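Local atomic coordinates of VESB protease (Vibrio cholerae, PDB entry 4LK4), a protein that probably acts as a secreted serine endopeptidase of the trypsin family (peptidase S1), cleaving peptide bonds. Residues I241-N246 / D328-F333. The protein carries 1 engineered substitution. Sequence-based numbering, arbitrary orientation.
Sequences ITKHTN and DFELIF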
loop_
_atom_site.group_PDB
_atom_site.type_symbol
_atom_site.label_atom_id
_atom_site.label_comp_id
_atom_site.label_asym_id
_atom_site.label_seq_id
_atom_site.Cartn_x
_atom_site.Cartn_y
_atom_site.Cartn_z
ATOM N N ILE A 241 -5.797 3.788 -5.020
ATOM C CA ILE A 241 -6.038 2.383 -4.716
ATOM C C ILE A 241 -6.645 1.672 -5.912
ATOM O O ILE A 241 -6.232 0.591 -6.267
ATOM C CB ILE A 241 -6.967 2.219 -3.491
ATOM C CG1 ILE A 241 -6.227 2.702 -2.247
ATOM C CG2 ILE A 241 -7.388 0.758 -3.300
ATOM C CD1 ILE A 241 -7.121 3.051 -1.094
ATOM N N THR A 242 -7.640 2.300 -6.518
ATOM C CA THR A 242 -8.294 1.748 -7.693
ATOM C C THR A 242 -7.278 1.516 -8.788
ATOM O O THR A 242 -7.277 0.471 -9.420
ATOM C CB THR A 242 -9.369 2.710 -8.173
ATOM O OG1 THR A 242 -10.357 2.800 -7.154
ATOM C CG2 THR A 242 -9.995 2.249 -9.499
ATOM N N LYS A 243 -6.400 2.488 -8.983
ATOM C CA LYS A 243 -5.378 2.401 -10.023
ATOM C C LYS A 243 -4.412 1.240 -9.787
ATOM O O LYS A 243 -3.929 0.652 -10.754
ATOM C CB LYS A 243 -4.615 3.723 -10.147
ATOM C CG LYS A 243 -3.278 3.584 -10.867
ATOM C CD LYS A 243 -2.566 4.904 -11.156
ATOM C CE LYS A 243 -1.132 4.623 -11.571
ATOM N NZ LYS A 243 -0.463 5.804 -12.158
ATOM N N HIS A 244 -4.147 0.880 -8.522
ATOM C CA HIS A 244 -3.206 -0.196 -8.236
ATOM C C HIS A 244 -3.852 -1.517 -7.826
ATOM O O HIS A 244 -3.165 -2.412 -7.359
ATOM C CB HIS A 244 -2.175 0.281 -7.233
ATOM C CG HIS A 244 -1.300 1.362 -7.771
ATOM N ND1 HIS A 244 -1.623 2.699 -7.664
ATOM C CD2 HIS A 244 -0.133 1.310 -8.465
ATOM C CE1 HIS A 244 -0.706 3.426 -8.287
ATOM N NE2 HIS A 244 0.215 2.608 -8.770
ATOM N N THR A 245 -5.160 -1.659 -8.043
ATOM C CA THR A 245 -5.863 -2.931 -7.823
ATOM C C THR A 245 -6.667 -3.256 -9.073
ATOM O O THR A 245 -7.786 -3.772 -9.011
ATOM C CB THR A 245 -6.816 -2.817 -6.627
ATOM O OG1 THR A 245 -7.725 -1.721 -6.837
ATOM C CG2 THR A 245 -6.041 -2.610 -5.303
ATOM N N ASN A 246 -6.069 -2.953 -10.225
ATOM C CA ASN A 246 -6.758 -2.904 -11.505
ATOM C C ASN A 246 -6.346 -4.057 -12.436
ATOM O O ASN A 246 -6.515 -3.985 -13.655
ATOM C CB ASN A 246 -6.428 -1.549 -12.131
ATOM C CG ASN A 246 -7.516 -1.032 -13.048
ATOM O OD1 ASN A 246 -8.588 -1.620 -13.173
ATOM N ND2 ASN A 246 -7.220 0.067 -13.731
ATOM N N ASP A 328 10.390 8.677 -13.452
ATOM C CA ASP A 328 9.102 8.021 -13.506
ATOM C C ASP A 328 8.545 8.021 -14.906
ATOM O O ASP A 328 8.515 9.047 -15.570
ATOM C CB ASP A 328 8.141 8.766 -12.589
ATOM C CG ASP A 328 8.534 8.632 -11.124
ATOM O OD1 ASP A 328 9.435 7.808 -10.852
ATOM O OD2 ASP A 328 7.961 9.317 -10.249
ATOM N N PHE A 329 8.101 6.865 -15.356
ATOM C CA PHE A 329 7.478 6.754 -16.664
ATOM C C PHE A 329 6.222 5.891 -16.578
ATOM O O PHE A 329 6.082 5.039 -15.702
ATOM C CB PHE A 329 8.456 6.175 -17.685
ATOM C CG PHE A 329 9.018 4.854 -17.279
ATOM C CD1 PHE A 329 10.123 4.786 -16.457
ATOM C CD2 PHE A 329 8.418 3.680 -17.693
ATOM C CE1 PHE A 329 10.631 3.565 -16.062
ATOM C CE2 PHE A 329 8.921 2.459 -17.317
ATOM C CZ PHE A 329 10.029 2.398 -16.490
ATOM N N GLU A 330 5.343 6.110 -17.534
ATOM C CA GLU A 330 3.995 5.638 -17.505
ATOM C C GLU A 330 3.698 4.920 -18.815
ATOM O O GLU A 330 3.961 5.462 -19.905
ATOM C CB GLU A 330 3.099 6.865 -17.375
ATOM C CG GLU A 330 1.670 6.593 -16.983
ATOM C CD GLU A 330 1.061 7.745 -16.168
ATOM O OE1 GLU A 330 0.298 8.549 -16.751
ATOM O OE2 GLU A 330 1.355 7.850 -14.945
ATOM N N LEU A 331 3.172 3.709 -18.726
ATOM C CA LEU A 331 2.641 3.044 -19.905
ATOM C C LEU A 331 1.127 3.064 -19.791
ATOM O O LEU A 331 0.589 2.742 -18.748
ATOM C CB LEU A 331 3.136 1.605 -20.026
ATOM C CG LEU A 331 4.526 1.331 -20.598
ATOM C CD1 LEU A 331 5.629 1.791 -19.656
ATOM C CD2 LEU A 331 4.651 -0.167 -20.854
ATOM N N ILE A 332 0.460 3.419 -20.885
ATOM C CA ILE A 332 -0.984 3.561 -20.932
ATOM C C ILE A 332 -1.599 2.521 -21.865
ATOM O O ILE A 332 -1.117 2.317 -22.993
ATOM C CB ILE A 332 -1.356 4.926 -21.502
ATOM C CG1 ILE A 332 -0.520 6.032 -20.865
ATOM C CG2 ILE A 332 -2.828 5.190 -21.283
ATOM C CD1 ILE A 332 -0.616 7.346 -21.614
ATOM N N PHE A 333 -2.684 1.906 -21.408
ATOM C CA PHE A 333 -3.373 0.870 -22.163
ATOM C C PHE A 333 -4.832 1.179 -22.234
ATOM O O PHE A 333 -5.390 1.683 -21.276
ATOM C CB PHE A 333 -3.240 -0.483 -21.512
ATOM C CG PHE A 333 -1.830 -0.889 -21.252
ATOM C CD1 PHE A 333 -1.182 -0.484 -20.094
ATOM C CD2 PHE A 333 -1.155 -1.694 -22.154
ATOM C CE1 PHE A 333 0.119 -0.871 -19.842
ATOM C CE2 PHE A 333 0.151 -2.086 -21.905
ATOM C CZ PHE A 333 0.786 -1.676 -20.741
#
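Lys243 NZ and Glu330 OE2 both hydrogen-bond to Thr343 OG1. Their direct salt bridge is long, with Lys243 NZ 3.9 Å from Glu330 OE2, so the shared hydroxyl probably offers the stronger link. Lys243 reaches over with its chain fully extended; CG stands anti to the backbone N (chi1 162°). The CA atoms of Lys243 and Glu330 are 12.4 Å apart, a gap that the extended lysine helps to span. Near the root of the chain, Lys243 CG sits over one face of the His244 ring, 3.5 Å above its plane and toward the rim. Glu330 bends at chi2 (149°), and its carboxylate comes nearer the lysine than its CB direction suggests. Its OE1 makes a salt bridge with Arg341; OE2 has Thr343 and, at long range, Lys243. Lys243 lies on helix 238-243, the C-terminal helix of the trypsin-like domain. Glu330 lies on strand 324-335 of the Ig-like domain, beside strand 338-349, which supplies Thr343 and Arg341. The contact is a small surface bridge between the two domains.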